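Side-chain contacts in acylneuraminate lyase (Mycoplasma synoviae, PDB 4N4P), which is a TIM-barrel protein of the dihydrodipicolinate synthetase family, with four protein chains in its assembly: residues A[44-49]-A[137-142]; A[52-57]-A[80-85]. One frame throughout, in Å; residues are numbered along the deposited sequence.

Contact 1: residues A[44-49]-A[137-142]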
loop_
_atom_site.group_PDB
_atom_site.type_symbol
_atom_site.label_atom_id
_atom_site.label_comp_id
_atom_site.label_asym_id
_atom_site.label_seq_id
_atom_site.Cartn_x
_atom_site.Cartn_y
_atom_site.Cartn_z
ATOM N N GLY A 44 -9.376 34.099 5.666
ATOM C CA GLY A 44 -8.202 34.266 4.848
ATOM C C GLY A 44 -8.380 33.528 3.544
ATOM O O GLY A 44 -9.368 32.792 3.365
ATOM N N ILE A 45 -7.409 33.694 2.639
ATOM C CA ILE A 45 -7.449 33.000 1.345
ATOM C C ILE A 45 -6.090 32.392 1.086
ATOM O O ILE A 45 -5.054 33.041 1.321
ATOM C CB ILE A 45 -7.811 33.967 0.169
ATOM C CG1 ILE A 45 -9.140 34.650 0.449
ATOM C CG2 ILE A 45 -7.929 33.195 -1.161
ATOM C CD1 ILE A 45 -9.420 35.868 -0.457
ATOM N N TYR A 46 -6.083 31.150 0.595
ATOM C CA TYR A 46 -4.875 30.423 0.271
ATOM C C TYR A 46 -4.849 30.289 -1.247
ATOM O O TYR A 46 -5.722 29.637 -1.820
ATOM C CB TYR A 46 -4.940 29.027 0.907
ATOM C CG TYR A 46 -3.735 28.141 0.673
ATOM C CD1 TYR A 46 -2.574 28.318 1.410
ATOM C CD2 TYR A 46 -3.775 27.090 -0.262
ATOM C CE1 TYR A 46 -1.469 27.495 1.229
ATOM C CE2 TYR A 46 -2.669 26.259 -0.455
ATOM C CZ TYR A 46 -1.513 26.477 0.291
ATOM O OH TYR A 46 -0.394 25.697 0.160
ATOM N N ILE A 47 -3.881 30.942 -1.892
ATOM C CA ILE A 47 -3.895 31.029 -3.346
ATOM C C ILE A 47 -2.850 30.169 -4.012
ATOM O O ILE A 47 -1.844 29.801 -3.401
ATOM C CB ILE A 47 -3.802 32.483 -3.858
ATOM C CG1 ILE A 47 -2.385 33.032 -3.625
ATOM C CG2 ILE A 47 -4.921 33.320 -3.214
ATOM C CD1 ILE A 47 -2.039 34.243 -4.524
ATOM N N THR A 48 -3.093 29.892 -5.295
ATOM C CA THR A 48 -2.207 29.127 -6.175
ATOM C C THR A 48 -1.684 27.810 -5.597
ATOM O O THR A 48 -0.528 27.445 -5.795
ATOM C CB THR A 48 -1.048 30.004 -6.804
ATOM O OG1 THR A 48 -0.271 30.634 -5.765
ATOM C CG2 THR A 48 -1.662 31.079 -7.703
ATOM N N GLY A 49 -2.567 27.091 -4.914
ATOM C CA GLY A 49 -2.239 25.757 -4.437
ATOM C C GLY A 49 -2.822 24.783 -5.460
ATOM O O GLY A 49 -3.213 25.200 -6.554
ATOM N N LEU A 137 5.008 28.213 5.419
ATOM C CA LEU A 137 4.362 26.978 5.842
ATOM C C LEU A 137 4.835 25.864 4.929
ATOM O O LEU A 137 4.576 25.916 3.724
ATOM C CB LEU A 137 2.823 27.113 5.732
ATOM C CG LEU A 137 2.273 28.112 6.750
ATOM C CD1 LEU A 137 0.823 28.556 6.332
ATOM C CD2 LEU A 137 2.350 27.511 8.150
ATOM N N ILE A 138 5.541 24.873 5.476
ATOM C CA ILE A 138 5.967 23.751 4.670
ATOM C C ILE A 138 4.808 22.758 4.520
ATOM O O ILE A 138 3.826 22.811 5.266
ATOM C CB ILE A 138 7.235 23.081 5.232
ATOM C CG1 ILE A 138 6.990 22.518 6.632
ATOM C CG2 ILE A 138 8.401 24.087 5.270
ATOM C CD1 ILE A 138 8.157 21.725 7.171
ATOM N N TYR A 139 4.874 21.902 3.518
ATOM C CA TYR A 139 3.847 20.896 3.357
ATOM C C TYR A 139 4.258 19.684 4.153
ATOM O O TYR A 139 5.420 19.319 4.148
ATOM C CB TYR A 139 3.680 20.527 1.892
ATOM C CG TYR A 139 2.554 21.284 1.239
ATOM C CD1 TYR A 139 1.440 20.610 0.740
ATOM C CD2 TYR A 139 2.589 22.673 1.140
ATOM C CE1 TYR A 139 0.388 21.300 0.130
ATOM C CE2 TYR A 139 1.575 23.360 0.549
ATOM C CZ TYR A 139 0.463 22.668 0.033
ATOM O OH TYR A 139 -0.578 23.365 -0.532
ATOM N N TYR A 140 3.302 19.084 4.856
ATOM C CA TYR A 140 3.604 17.873 5.565
ATOM C C TYR A 140 4.013 16.758 4.605
ATOM O O TYR A 140 3.430 16.587 3.524
ATOM C CB TYR A 140 2.461 17.436 6.461
ATOM C CG TYR A 140 2.738 16.102 7.114
ATOM C CD1 TYR A 140 3.762 15.952 8.057
ATOM C CD2 TYR A 140 1.996 14.985 6.759
ATOM C CE1 TYR A 140 4.018 14.682 8.652
ATOM C CE2 TYR A 140 2.240 13.756 7.331
ATOM C CZ TYR A 140 3.238 13.601 8.267
ATOM O OH TYR A 140 3.389 12.339 8.803
ATOM N N LEU A 141 5.033 16.024 5.046
ATOM C CA LEU A 141 5.735 15.005 4.284
ATOM C C LEU A 141 5.637 13.717 5.111
ATOM O O LEU A 141 6.288 13.623 6.168
ATOM C CB LEU A 141 7.210 15.424 4.121
ATOM C CG LEU A 141 8.155 14.517 3.322
ATOM C CD1 LEU A 141 7.788 14.492 1.840
ATOM C CD2 LEU A 141 9.602 14.935 3.519
ATOM N N PRO A 142 4.797 12.752 4.662
ATOM C CA PRO A 142 4.596 11.473 5.369
ATOM C C PRO A 142 5.881 10.656 5.442
ATOM O O PRO A 142 6.612 10.564 4.444
ATOM C CB PRO A 142 3.554 10.744 4.505
ATOM C CG PRO A 142 2.836 11.848 3.746
ATOM C CD PRO A 142 3.881 12.910 3.514
#
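Tyr46 and Tyr139 meet through their phenol groups, and this pair carries essentially the whole contact. The polar part is a hydrogen bond between Tyr46 OH and Tyr139 OH, modelled at 2.4 Å. That length is very short, so its exact value is doubtful, and either hydroxyl could be the donor. Directions are more telling: the angle at Tyr46 OH between its own CZ and the partner oxygen is about 120°, and the matching angle at Tyr139 OH about 108°. Each oxygen lies at the edge of the other ring, near its plane; Tyr139 OH sits beside the ring edge of Tyr46, 3.6 Å from Tyr46 CE2.

The apolar part is slight. Tyr46 CZ and Tyr139 CZ are 4.3 Å apart; the rings touch at their hydroxyl ends and do not stack. With CG of Tyr46 anti to its main-chain nitrogen (chi1 -179°), the ring is carried across toward Tyr139, bridging backbones whose nearest CA atoms, those of Tyr46 and Leu137, are 11.3 Å apart.

Second partners hold both oxygens: Tyr46 OH is hydrogen-bonded to Ser107 OG, and Tyr139 OH to Lys167 NZ. The pair spans the inside of the TIM barrel, joining strand 44-47 to strand 136-139 past the intervening strands 78-82 and 105-108, with the Tyr46 side chain packed against Ile80, Gln82 and Lys167.

Contact 2: residues A[52-57]-A[80-85]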
loop_
_atom_site.group_PDB
_atom_site.type_symbol
_atom_site.label_atom_id
_atom_site.label_comp_id
_atom_site.label_asym_id
_atom_site.label_seq_id
_atom_site.Cartn_x
_atom_site.Cartn_y
_atom_site.Cartn_z
ATOM N N GLY A 52 -6.013 25.706 -6.851
ATOM C CA GLY A 52 -5.819 26.842 -7.773
ATOM C C GLY A 52 -5.158 26.461 -9.095
ATOM O O GLY A 52 -4.763 27.331 -9.858
ATOM N N GLU A 53 -5.066 25.153 -9.366
ATOM C CA GLU A 53 -4.491 24.640 -10.601
ATOM C C GLU A 53 -3.085 25.175 -10.871
ATOM O O GLU A 53 -2.740 25.478 -12.020
ATOM C CB GLU A 53 -5.445 24.934 -11.782
ATOM C CG GLU A 53 -6.744 24.121 -11.652
ATOM C CD GLU A 53 -7.825 24.557 -12.640
ATOM O OE1 GLU A 53 -7.707 24.220 -13.825
ATOM O OE2 GLU A 53 -8.801 25.205 -12.226
ATOM N N PHE A 54 -2.271 25.289 -9.817
ATOM C CA PHE A 54 -1.016 26.029 -9.948
ATOM C C PHE A 54 -0.088 25.411 -10.974
ATOM O O PHE A 54 0.624 26.138 -11.641
ATOM C CB PHE A 54 -0.275 26.219 -8.613
ATOM C CG PHE A 54 0.422 25.004 -8.124
ATOM C CD1 PHE A 54 1.818 24.948 -8.134
ATOM C CD2 PHE A 54 -0.304 23.924 -7.623
ATOM C CE1 PHE A 54 2.476 23.831 -7.685
ATOM C CE2 PHE A 54 0.339 22.789 -7.172
ATOM C CZ PHE A 54 1.744 22.742 -7.201
ATOM N N LEU A 55 -0.099 24.089 -11.087
ATOM C CA LEU A 55 0.732 23.402 -12.098
ATOM C C LEU A 55 0.363 23.716 -13.535
ATOM O O LEU A 55 1.148 23.439 -14.466
ATOM C CB LEU A 55 0.750 21.886 -11.892
ATOM C CG LEU A 55 1.582 21.384 -10.709
ATOM C CD1 LEU A 55 1.651 19.889 -10.791
ATOM C CD2 LEU A 55 2.984 22.010 -10.679
ATOM N N LEU A 56 -0.810 24.300 -13.723
ATOM C CA LEU A 56 -1.308 24.651 -15.044
ATOM C C LEU A 56 -1.127 26.134 -15.330
ATOM O O LEU A 56 -1.545 26.634 -16.379
ATOM C CB LEU A 56 -2.794 24.269 -15.174
ATOM C CG LEU A 56 -3.117 22.841 -14.760
ATOM C CD1 LEU A 56 -4.594 22.514 -14.984
ATOM C CD2 LEU A 56 -2.237 21.855 -15.492
ATOM N N LEU A 57 -0.522 26.837 -14.377
ATOM C CA LEU A 57 -0.209 28.257 -14.539
ATOM C C LEU A 57 1.200 28.488 -15.050
ATOM O O LEU A 57 2.136 27.865 -14.555
ATOM C CB LEU A 57 -0.292 28.975 -13.172
ATOM C CG LEU A 57 -1.682 29.058 -12.545
ATOM C CD1 LEU A 57 -1.607 29.668 -11.145
ATOM C CD2 LEU A 57 -2.536 29.905 -13.485
ATOM N N ILE A 80 -2.344 33.846 2.055
ATOM C CA ILE A 80 -1.242 32.909 1.970
ATOM C C ILE A 80 -1.107 32.489 0.522
ATOM O O ILE A 80 -2.098 32.174 -0.115
ATOM C CB ILE A 80 -1.472 31.652 2.845
ATOM C CG1 ILE A 80 -1.794 32.048 4.300
ATOM C CG2 ILE A 80 -0.252 30.749 2.801
ATOM C CD1 ILE A 80 -2.138 30.866 5.191
ATOM N N ALA A 81 0.118 32.518 -0.005
ATOM C CA ALA A 81 0.380 32.091 -1.381
ATOM C C ALA A 81 1.228 30.836 -1.416
ATOM O O ALA A 81 2.322 30.814 -0.865
ATOM C CB ALA A 81 1.129 33.215 -2.162
ATOM N N GLN A 82 0.734 29.804 -2.096
ATOM C CA GLN A 82 1.538 28.601 -2.358
ATOM C C GLN A 82 2.393 28.935 -3.575
ATOM O O GLN A 82 1.851 29.333 -4.600
ATOM C CB GLN A 82 0.614 27.415 -2.672
ATOM C CG GLN A 82 1.293 26.046 -2.590
ATOM C CD GLN A 82 2.342 25.839 -3.655
ATOM O OE1 GLN A 82 3.449 25.414 -3.361
ATOM N NE2 GLN A 82 1.990 26.115 -4.911
ATOM N N ILE A 83 3.719 28.826 -3.453
ATOM C CA ILE A 83 4.610 29.385 -4.474
ATOM C C ILE A 83 5.622 28.358 -4.962
ATOM O O ILE A 83 6.507 28.675 -5.757
ATOM C CB ILE A 83 5.353 30.636 -3.931
ATOM C CG1 ILE A 83 6.172 30.263 -2.693
ATOM C CG2 ILE A 83 4.339 31.773 -3.635
ATOM C CD1 ILE A 83 7.434 31.106 -2.561
ATOM N N GLY A 84 5.478 27.131 -4.481
ATOM C CA GLY A 84 6.405 26.067 -4.801
ATOM C C GLY A 84 6.199 25.423 -6.160
ATOM O O GLY A 84 5.103 25.434 -6.706
ATOM N N SER A 85 7.280 24.847 -6.672
ATOM C CA SER A 85 7.302 24.040 -7.901
ATOM C C SER A 85 8.712 23.472 -8.023
ATOM O O SER A 85 9.564 23.686 -7.150
ATOM C CB SER A 85 6.932 24.859 -9.162
ATOM O OG SER A 85 7.989 25.737 -9.568
#
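Phe54 turns one face of its ring to the side-chain amide of Gln82, and this is the tight part of the contact. Gln82 NE2 lies over that face, displaced toward the rim, 3.4 Å from Phe54 CD1. Gln82 CG is anti to the main-chain nitrogen (chi1 -164°), and the chain then bends at chi2 (-67°), bringing the amide round to Phe54. Ring and amide planes stand 61° apart, so the two groups are tilted and not stacked. Next to this, Gly84 O comes within 3.2 Å of Phe54 CE1, approaching the ring obliquely. Leu55 CG, from the same turn as Phe54, sits over the opposite face near its rim, 3.8 Å above the plane.

The oxygen end of the amide is gripped twice. Gly84 N donates to Gln82 OE1 over 2.9 Å, from above the carbonyl plane, and Ile109 N donates to the same oxygen; two N-H donors at OE1 are consistent with the amide orientation that turns NE2 to the ring. In TIM-barrel terms, Gln82 ends strand 78-82, whereas Phe54 opens a short 3-10 turn in the loop between strand 44-47 and helix 59-73. Leu56 N to Glu53 O, at 2.8 Å, is one of the backbone bonds closing that turn.

Between the two segments the packing slackens at Leu55, which like Leu56 is partly exposed. A second subunit contributes Tyr114 against Phe54, Tyr113 against Leu55 and Leu86 against Leu56.

Overall arrangement
Contact 1 lies deeper, its centre about 6 Å from the centre of the chain against about 10 Å for contact 2, yet Tyr139 remains partly exposed while the touching residues of contact 2 are all buried. Contact 1 uses strand 44-47 and contact 2 its sheet neighbour 78-82. Contact 1 crosses the barrel interior by a hydroxyl pair; contact 2 fastens a loop to a strand end through an amide and a ring, with no hydrogen bond across, and reaches a subunit boundary. They adjoin directly: Thr48 OG1 is 2.7 Å from Gln82 O, a probable hydrogen bond, and Tyr46 OH packs 3.2 Å from Gln82 CG, so Gln82 abuts Tyr46 as well as Phe54.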